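Local coordinates for topoisomerase I-like protein (Leishmania donovani, PDB 2B9S) that probably relaxes supercoiled DNA as the large subunit of a heterodimeric type IB topoisomerase, working through transient nicking and resealing of one strand, at residues D[301-306]-D[323-328]; D[329-334]-D[426-431]. One frame throughout, in Å; residues are numbered along the deposited sequence.

Contact 1: residues D[301-306]-D[323-328]; sequences DTVGCC and FDFLGK. With nucleotides of chain C; nucleotides of chain B; nucleotides of chain A.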
# COMPACT_ATOMS: atom_id res chain seq x y z
N ASP D 301 7.65 9.00 -11.54
CA ASP D 301 7.25 10.40 -11.44
C ASP D 301 5.72 10.46 -11.23
O ASP D 301 4.94 10.27 -12.17
CB ASP D 301 7.72 11.11 -12.72
CG ASP D 301 7.24 12.54 -12.84
OD1 ASP D 301 6.64 13.08 -11.87
OD2 ASP D 301 7.49 13.13 -13.91
N THR D 302 5.30 10.63 -9.98
CA THR D 302 3.88 10.72 -9.68
C THR D 302 3.70 11.84 -8.69
O THR D 302 4.64 12.25 -8.02
CB THR D 302 3.24 9.39 -9.14
OG1 THR D 302 3.76 9.07 -7.84
CG2 THR D 302 3.41 8.24 -10.11
N VAL D 303 2.48 12.35 -8.63
CA VAL D 303 2.22 13.56 -7.86
C VAL D 303 0.96 13.43 -7.04
O VAL D 303 0.11 12.57 -7.31
CB VAL D 303 2.15 14.82 -8.79
CG1 VAL D 303 3.47 14.99 -9.57
CG2 VAL D 303 0.96 14.73 -9.74
N GLY D 304 0.86 14.26 -6.02
CA GLY D 304 -0.41 14.51 -5.34
C GLY D 304 -0.52 16.02 -5.23
O GLY D 304 0.14 16.75 -5.96
N CYS D 305 -1.32 16.48 -4.28
CA CYS D 305 -1.67 17.90 -4.22
C CYS D 305 -0.47 18.88 -4.25
O CYS D 305 -0.32 19.64 -5.20
CB CYS D 305 -2.58 18.15 -3.02
SG CYS D 305 -3.21 19.81 -3.05
N CYS D 306 0.38 18.81 -3.23
CA CYS D 306 1.48 19.75 -3.06
C CYS D 306 2.55 19.67 -4.16
O CYS D 306 3.36 20.59 -4.30
CB CYS D 306 2.13 19.58 -1.67
SG CYS D 306 1.02 19.90 -0.24
N PHE D 323 -7.92 18.58 -14.59
CA PHE D 323 -6.79 17.84 -14.00
C PHE D 323 -6.42 16.62 -14.86
O PHE D 323 -7.30 15.87 -15.28
CB PHE D 323 -7.18 17.34 -12.60
CG PHE D 323 -7.34 18.42 -11.57
CD1 PHE D 323 -6.30 18.70 -10.68
CD2 PHE D 323 -8.52 19.15 -11.47
CE1 PHE D 323 -6.43 19.69 -9.72
CE2 PHE D 323 -8.65 20.15 -10.52
CZ PHE D 323 -7.61 20.42 -9.65
N ASP D 324 -5.14 16.42 -15.11
CA ASP D 324 -4.69 15.16 -15.75
C ASP D 324 -3.29 14.80 -15.27
O ASP D 324 -2.29 15.43 -15.65
CB ASP D 324 -4.75 15.26 -17.27
CG ASP D 324 -4.47 13.94 -17.98
OD1 ASP D 324 -4.22 12.89 -17.32
OD2 ASP D 324 -4.49 13.95 -19.22
N PHE D 325 -3.21 13.79 -14.41
CA PHE D 325 -1.92 13.45 -13.79
C PHE D 325 -1.88 12.02 -13.28
O PHE D 325 -2.93 11.42 -13.01
CB PHE D 325 -1.57 14.45 -12.66
CG PHE D 325 -2.47 14.37 -11.46
CD1 PHE D 325 -2.27 13.40 -10.47
CD2 PHE D 325 -3.53 15.28 -11.30
CE1 PHE D 325 -3.12 13.32 -9.33
CE2 PHE D 325 -4.39 15.22 -10.18
CZ PHE D 325 -4.18 14.23 -9.19
N LEU D 326 -0.68 11.48 -13.14
CA LEU D 326 -0.51 10.17 -12.51
C LEU D 326 -0.30 10.37 -11.02
O LEU D 326 0.58 11.14 -10.59
CB LEU D 326 0.67 9.39 -13.14
CG LEU D 326 0.63 9.16 -14.67
CD1 LEU D 326 1.89 8.44 -15.13
CD2 LEU D 326 -0.62 8.38 -15.14
N GLY D 327 -1.12 9.70 -10.23
CA GLY D 327 -1.00 9.76 -8.78
C GLY D 327 -0.37 8.50 -8.23
O GLY D 327 0.28 7.75 -8.97
N LYS D 328 -0.58 8.26 -6.94
CA LYS D 328 -0.10 7.03 -6.31
C LYS D 328 -0.39 5.78 -7.16
O LYS D 328 -1.52 5.61 -7.64
CB LYS D 328 -0.71 6.87 -4.91
CG LYS D 328 -0.37 5.53 -4.25
CD LYS D 328 -0.82 5.50 -2.81
CE LYS D 328 -0.51 4.18 -2.16
NZ LYS D 328 -1.28 4.09 -0.87
P DG C 15 3.71 6.46 -5.39
OP1 DG C 15 3.19 6.47 -6.76
OP2 DG C 15 5.14 6.72 -5.13
O5' DG C 15 2.77 7.43 -4.52
C5' DG C 15 3.13 7.91 -3.23
C4' DG C 15 2.17 7.51 -2.13
O4' DG C 15 2.51 6.20 -1.58
C3' DG C 15 2.30 8.43 -0.93
O3' DG C 15 1.48 9.58 -1.17
C2' DG C 15 1.79 7.58 0.21
C1' DG C 15 2.27 6.20 -0.18
N9 DG C 15 3.43 5.59 0.50
C8 DG C 15 4.64 5.25 -0.07
N7 DG C 15 5.48 4.69 0.75
C5 DG C 15 4.75 4.60 1.93
C6 DG C 15 5.12 4.07 3.18
O6 DG C 15 6.18 3.54 3.47
N1 DG C 15 4.15 4.23 4.16
C2 DG C 15 2.93 4.81 3.94
N2 DG C 15 2.11 4.85 4.99
N3 DG C 15 2.54 5.31 2.78
C4 DG C 15 3.50 5.16 1.81
O5' DA B 1 -4.10 4.39 -1.96
C5' DA B 1 -4.78 3.33 -2.62
C4' DA B 1 -3.81 2.56 -3.47
O4' DA B 1 -2.86 1.85 -2.64
C3' DA B 1 -4.53 1.50 -4.24
O3' DA B 1 -4.99 2.10 -5.45
C2' DA B 1 -3.46 0.43 -4.44
C1' DA B 1 -2.55 0.59 -3.25
N9 DA B 1 -2.61 -0.40 -2.17
C8 DA B 1 -3.45 -0.35 -1.09
N7 DA B 1 -3.29 -1.31 -0.22
C5 DA B 1 -2.26 -2.07 -0.76
C6 DA B 1 -1.60 -3.24 -0.31
N6 DA B 1 -1.90 -3.87 0.85
N1 DA B 1 -0.61 -3.72 -1.09
C2 DA B 1 -0.28 -3.11 -2.22
N3 DA B 1 -0.85 -2.02 -2.75
C4 DA B 1 -1.82 -1.53 -1.96
P DT A 10 -5.37 4.03 6.08
OP1 DT A 10 -6.08 5.30 6.04
OP2 DT A 10 -6.00 2.75 6.50
O5' DT A 10 -4.81 3.74 4.61
C5' DT A 10 -4.46 4.81 3.70
C4' DT A 10 -4.05 4.23 2.37
O4' DT A 10 -2.95 3.30 2.51
C3' DT A 10 -5.12 3.41 1.65
O3' DT A 10 -5.15 3.85 0.32
C2' DT A 10 -4.66 1.96 1.67
C1' DT A 10 -3.16 2.20 1.61
N1 DT A 10 -2.29 1.09 2.06
C2 DT A 10 -1.23 0.72 1.25
O2 DT A 10 -1.00 1.23 0.17
N3 DT A 10 -0.45 -0.29 1.75
C4 DT A 10 -0.62 -0.96 2.96
O4 DT A 10 0.16 -1.85 3.30
C5 DT A 10 -1.75 -0.54 3.76
C7 DT A 10 -2.12 -1.27 5.03
C6 DT A 10 -2.52 0.47 3.29
O HOH W 1 -1.43 11.02 -5.79

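Contact 2: residues D[329-334]-D[426-431]; sequences DSIRYQ and LCNHQK. With VO4 (vanadate ion), chain F; nucleotides of chain B; nucleotides of chain C.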
# COMPACT_ATOMS: atom_id res chain seq x y z
N ASP D 329 0.62 4.93 -7.32
CA ASP D 329 0.53 3.69 -8.12
C ASP D 329 0.47 3.92 -9.63
O ASP D 329 0.27 2.97 -10.40
CB ASP D 329 -0.61 2.78 -7.63
CG ASP D 329 -0.23 2.01 -6.38
OD1 ASP D 329 -0.85 2.24 -5.33
OD2 ASP D 329 0.71 1.19 -6.42
N SER D 330 0.68 5.18 -10.03
CA SER D 330 0.69 5.60 -11.43
C SER D 330 -0.70 5.44 -12.04
O SER D 330 -0.85 5.26 -13.26
CB SER D 330 1.78 4.88 -12.25
OG SER D 330 3.05 5.27 -11.77
N ILE D 331 -1.70 5.52 -11.17
CA ILE D 331 -3.10 5.55 -11.59
C ILE D 331 -3.40 6.96 -12.01
O ILE D 331 -3.08 7.92 -11.30
CB ILE D 331 -4.07 5.09 -10.43
CG1 ILE D 331 -3.74 3.65 -9.95
CG2 ILE D 331 -5.54 5.25 -10.81
CD1 ILE D 331 -3.65 2.57 -11.05
N ARG D 332 -3.98 7.09 -13.20
CA ARG D 332 -4.27 8.38 -13.79
C ARG D 332 -5.49 9.03 -13.15
O ARG D 332 -6.49 8.38 -12.89
CB ARG D 332 -4.47 8.21 -15.31
CG ARG D 332 -4.60 9.50 -16.09
CD ARG D 332 -4.81 9.18 -17.55
NE ARG D 332 -4.82 10.37 -18.41
CZ ARG D 332 -4.82 10.33 -19.74
NH1 ARG D 332 -4.80 9.17 -20.38
NH2 ARG D 332 -4.83 11.46 -20.45
N TYR D 333 -5.36 10.31 -12.84
CA TYR D 333 -6.46 11.09 -12.34
C TYR D 333 -6.86 12.05 -13.46
O TYR D 333 -6.04 12.87 -13.89
CB TYR D 333 -6.05 11.83 -11.06
CG TYR D 333 -7.17 12.64 -10.44
CD1 TYR D 333 -7.48 13.92 -10.93
CD2 TYR D 333 -7.90 12.15 -9.37
CE1 TYR D 333 -8.48 14.67 -10.38
CE2 TYR D 333 -8.92 12.90 -8.80
CZ TYR D 333 -9.21 14.18 -9.32
OH TYR D 333 -10.21 14.97 -8.80
N GLN D 334 -8.10 11.92 -13.93
CA GLN D 334 -8.68 12.77 -14.96
C GLN D 334 -9.99 13.29 -14.44
O GLN D 334 -10.88 12.50 -14.09
CB GLN D 334 -8.94 11.98 -16.25
CG GLN D 334 -7.72 11.80 -17.12
CD GLN D 334 -8.00 10.95 -18.35
OE1 GLN D 334 -8.25 9.75 -18.26
NE2 GLN D 334 -7.92 11.57 -19.51
N LEU D 426 -14.70 9.01 -6.41
CA LEU D 426 -14.15 10.13 -5.65
C LEU D 426 -12.68 9.88 -5.26
O LEU D 426 -11.84 10.80 -5.31
CB LEU D 426 -15.00 10.36 -4.39
CG LEU D 426 -14.48 11.33 -3.32
CD1 LEU D 426 -14.72 12.80 -3.69
CD2 LEU D 426 -15.07 11.03 -1.95
N CYS D 427 -12.39 8.64 -4.88
CA CYS D 427 -11.07 8.20 -4.42
C CYS D 427 -10.12 7.87 -5.57
O CYS D 427 -8.90 7.82 -5.38
CB CYS D 427 -11.22 6.97 -3.54
SG CYS D 427 -11.85 7.31 -1.91
N ASN D 428 -10.71 7.61 -6.73
CA ASN D 428 -10.01 7.24 -7.96
C ASN D 428 -9.34 5.86 -7.89
O ASN D 428 -8.23 5.62 -8.42
CB ASN D 428 -9.05 8.35 -8.41
CG ASN D 428 -8.66 8.24 -9.85
OD1 ASN D 428 -9.48 7.90 -10.72
ND2 ASN D 428 -7.38 8.50 -10.13
N HIS D 429 -10.05 4.94 -7.24
CA HIS D 429 -9.62 3.55 -7.14
C HIS D 429 -9.93 2.77 -8.41
O HIS D 429 -11.07 2.77 -8.90
CB HIS D 429 -10.24 2.92 -5.90
CG HIS D 429 -9.76 3.53 -4.61
ND1 HIS D 429 -10.51 3.54 -3.46
CD2 HIS D 429 -8.58 4.14 -4.30
CE1 HIS D 429 -9.82 4.11 -2.49
NE2 HIS D 429 -8.65 4.50 -2.97
N GLN D 430 -8.90 2.13 -8.97
CA GLN D 430 -8.96 1.49 -10.28
C GLN D 430 -8.30 0.11 -10.32
O GLN D 430 -7.34 -0.17 -9.60
CB GLN D 430 -8.32 2.39 -11.34
CG GLN D 430 -9.04 3.68 -11.58
CD GLN D 430 -8.39 4.47 -12.67
OE1 GLN D 430 -7.68 3.92 -13.52
NE2 GLN D 430 -8.60 5.78 -12.65
N LYS D 431 -8.83 -0.75 -11.19
CA LYS D 431 -8.35 -2.12 -11.35
C LYS D 431 -8.17 -2.34 -12.84
O LYS D 431 -8.97 -1.87 -13.65
CB LYS D 431 -9.39 -3.13 -10.76
V VO4 F . -5.29 5.33 -0.64
O1 VO4 F . -6.56 5.48 -1.83
O2 VO4 F . -4.19 6.66 -0.28
P DG B 2 -6.05 1.34 -6.38
OP1 DG B 2 -6.56 2.35 -7.33
OP2 DG B 2 -6.98 0.58 -5.48
O5' DG B 2 -5.16 0.25 -7.15
C5' DG B 2 -4.14 0.64 -8.02
C4' DG B 2 -3.40 -0.58 -8.51
O4' DG B 2 -2.89 -1.35 -7.40
C3' DG B 2 -4.19 -1.58 -9.36
O3' DG B 2 -3.27 -2.07 -10.31
C2' DG B 2 -4.57 -2.69 -8.37
C1' DG B 2 -3.35 -2.69 -7.47
N9 DG B 2 -3.67 -3.14 -6.11
C8 DG B 2 -4.76 -2.75 -5.35
N7 DG B 2 -4.78 -3.30 -4.17
C5 DG B 2 -3.62 -4.08 -4.16
C6 DG B 2 -3.12 -4.92 -3.16
O6 DG B 2 -3.61 -5.11 -2.05
N1 DG B 2 -1.93 -5.55 -3.53
C2 DG B 2 -1.29 -5.39 -4.74
N2 DG B 2 -0.17 -6.08 -4.90
N3 DG B 2 -1.75 -4.60 -5.69
C4 DG B 2 -2.91 -3.99 -5.34
P DA C 14 6.58 0.76 -6.40
OP1 DA C 14 6.44 1.10 -7.83
OP2 DA C 14 7.88 0.97 -5.78
O5' DA C 14 5.45 1.44 -5.54
C5' DA C 14 4.16 1.77 -6.08
C4' DA C 14 3.48 2.71 -5.10
O4' DA C 14 3.35 2.08 -3.79
C3' DA C 14 4.28 3.97 -4.82
O3' DA C 14 3.37 5.05 -4.74
C2' DA C 14 4.97 3.69 -3.47
C1' DA C 14 3.86 2.92 -2.74
N9 DA C 14 4.28 2.14 -1.56
C8 DA C 14 5.40 1.36 -1.38
N7 DA C 14 5.49 0.76 -0.19
C5 DA C 14 4.34 1.19 0.46
C6 DA C 14 3.79 0.94 1.75
N6 DA C 14 4.35 0.17 2.69
N1 DA C 14 2.63 1.53 2.08
C2 DA C 14 2.01 2.31 1.18
N3 DA C 14 2.42 2.61 -0.07
C4 DA C 14 3.59 2.02 -0.36
O5' DA B 1 -4.10 4.39 -1.96
C5' DA B 1 -4.78 3.33 -2.62
C4' DA B 1 -3.81 2.56 -3.47
O4' DA B 1 -2.86 1.85 -2.64
C3' DA B 1 -4.53 1.50 -4.24
O3' DA B 1 -4.99 2.10 -5.45
C2' DA B 1 -3.46 0.43 -4.44
C1' DA B 1 -2.55 0.59 -3.25
N9 DA B 1 -2.61 -0.40 -2.17
C8 DA B 1 -3.45 -0.35 -1.09
N7 DA B 1 -3.29 -1.31 -0.22
C5 DA B 1 -2.26 -2.07 -0.76
C6 DA B 1 -1.60 -3.24 -0.31
N6 DA B 1 -1.90 -3.87 0.85
N1 DA B 1 -0.61 -3.72 -1.09
C2 DA B 1 -0.28 -3.11 -2.22
N3 DA B 1 -0.85 -2.02 -2.75
C4 DA B 1 -1.82 -1.53 -1.96
O HOH W 2 -4.70 8.77 -9.30
O HOH W 3 -4.83 4.71 -14.60
O HOH W 4 -9.87 9.66 -12.71

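Contact 1: residues D[301-306]-D[323-328]
Val-303 and Phe-325 meet obliquely, the CG2 methyl of Val-303 lying 3.6 Å from CD1 of Phe-325. The Tyr-333 ring lies on the opposite side of Phe-325 from Val-303, which leaves the phenylalanine between the loop and the neighbouring strand. The two backbones join beside this apolar pair through Val-303 N and Leu-326 O (3.0 Å), and a water continues the link, donating to Val-303 O at 2.7 Å and accepting from Lys-328 N at 3.1 Å. Thr-302 turns its two branches to different tasks. With OG1 set between the backbone N and the carbonyl carbon (chi1 68°), its methyl CG2 rests on Gly-327 O at 3.4 Å, while OG1 donates to OP1 of DG15 in chain C at 2.9 Å; Lys-295 also bonds to this hydroxyl. Lys-328 starts away from the loop at CB, and its extended chain carries NZ to O5' of DA1 in chain B (3.0 Å) and O2 of DT10 in chain A (3.1 Å). An extended lysine in the turn that follows strand 320-326, reaching a minor-groove base atom and the 5' oxygen of the nick, is consistent with the active-site lysine of type IB topoisomerases.

Contact 2: residues D[329-334]-D[426-431]
Asn-428 and Arg-332 carry the principal hydrogen bond. Asn-428 ND2 donates to Arg-332 O at 2.9 Å with a nearly straight N-H (176°); the acceptor lies in the plane of the asparagine amide, but the donor stands well above the carbonyl plane. Gln-430 NE2 gives its stronger bond to Asn-428 OD1 (3.0 Å) and a weak one to Arg-332 O (3.4 Å). Three waters extend the polar network: one joins Ile-331 O to Asn-428 ND2, one Arg-332 N to Gln-430 OE1, and one Gln-334 N to Asn-428 OD1. Both atoms of the Asn-428 amide thus have two partners, which fixes its rotation. Van der Waals contact comes from Ile-331, whose CG2 lies alongside the extended Gln-430 chain, 3.5 Å from CD, and from Tyr-333, whose ring crosses the Asn-428 amide with the planes 82° apart. On the DNA side, Gln-430 N donates to OP1 of DG2 in chain B at 2.9 Å, and His-429 NE2 donates to vanadate O1, which sits at the ring edge in its plane, at 2.6 Å. Asn-428, with positive phi (67°), is the C-prime residue of a Schellman motif ending helix 411-427, and this helix end delivers His-429 to the vanadate site.

In the fold
Contacts 1 and 2, with centres 10 Å apart, each contribute one segment to one antiparallel sheet: strands 320-326 and 332-338 form a hairpin whose connecting turn runs beside the DNA. The hairpin is tied by a probable hydrogen bond from Tyr-333 N to Phe-325 O (2.7 Å) and the salt bridge between Asp-324 OD2 and Arg-332 NH2 (2.8 Å). Contact 1 brings Lys-328, whose side chain comes to about 4 Å from the vanadate, and contact 2 brings His-429; Arg-290 and Arg-386 complete the pocket. O5' of DA1 in chain B is one vanadium ligand (2.0 Å), as expected of a transition-state mimic at the nick, and Tyr-22 of the partner protein chain meets the His-429 ring.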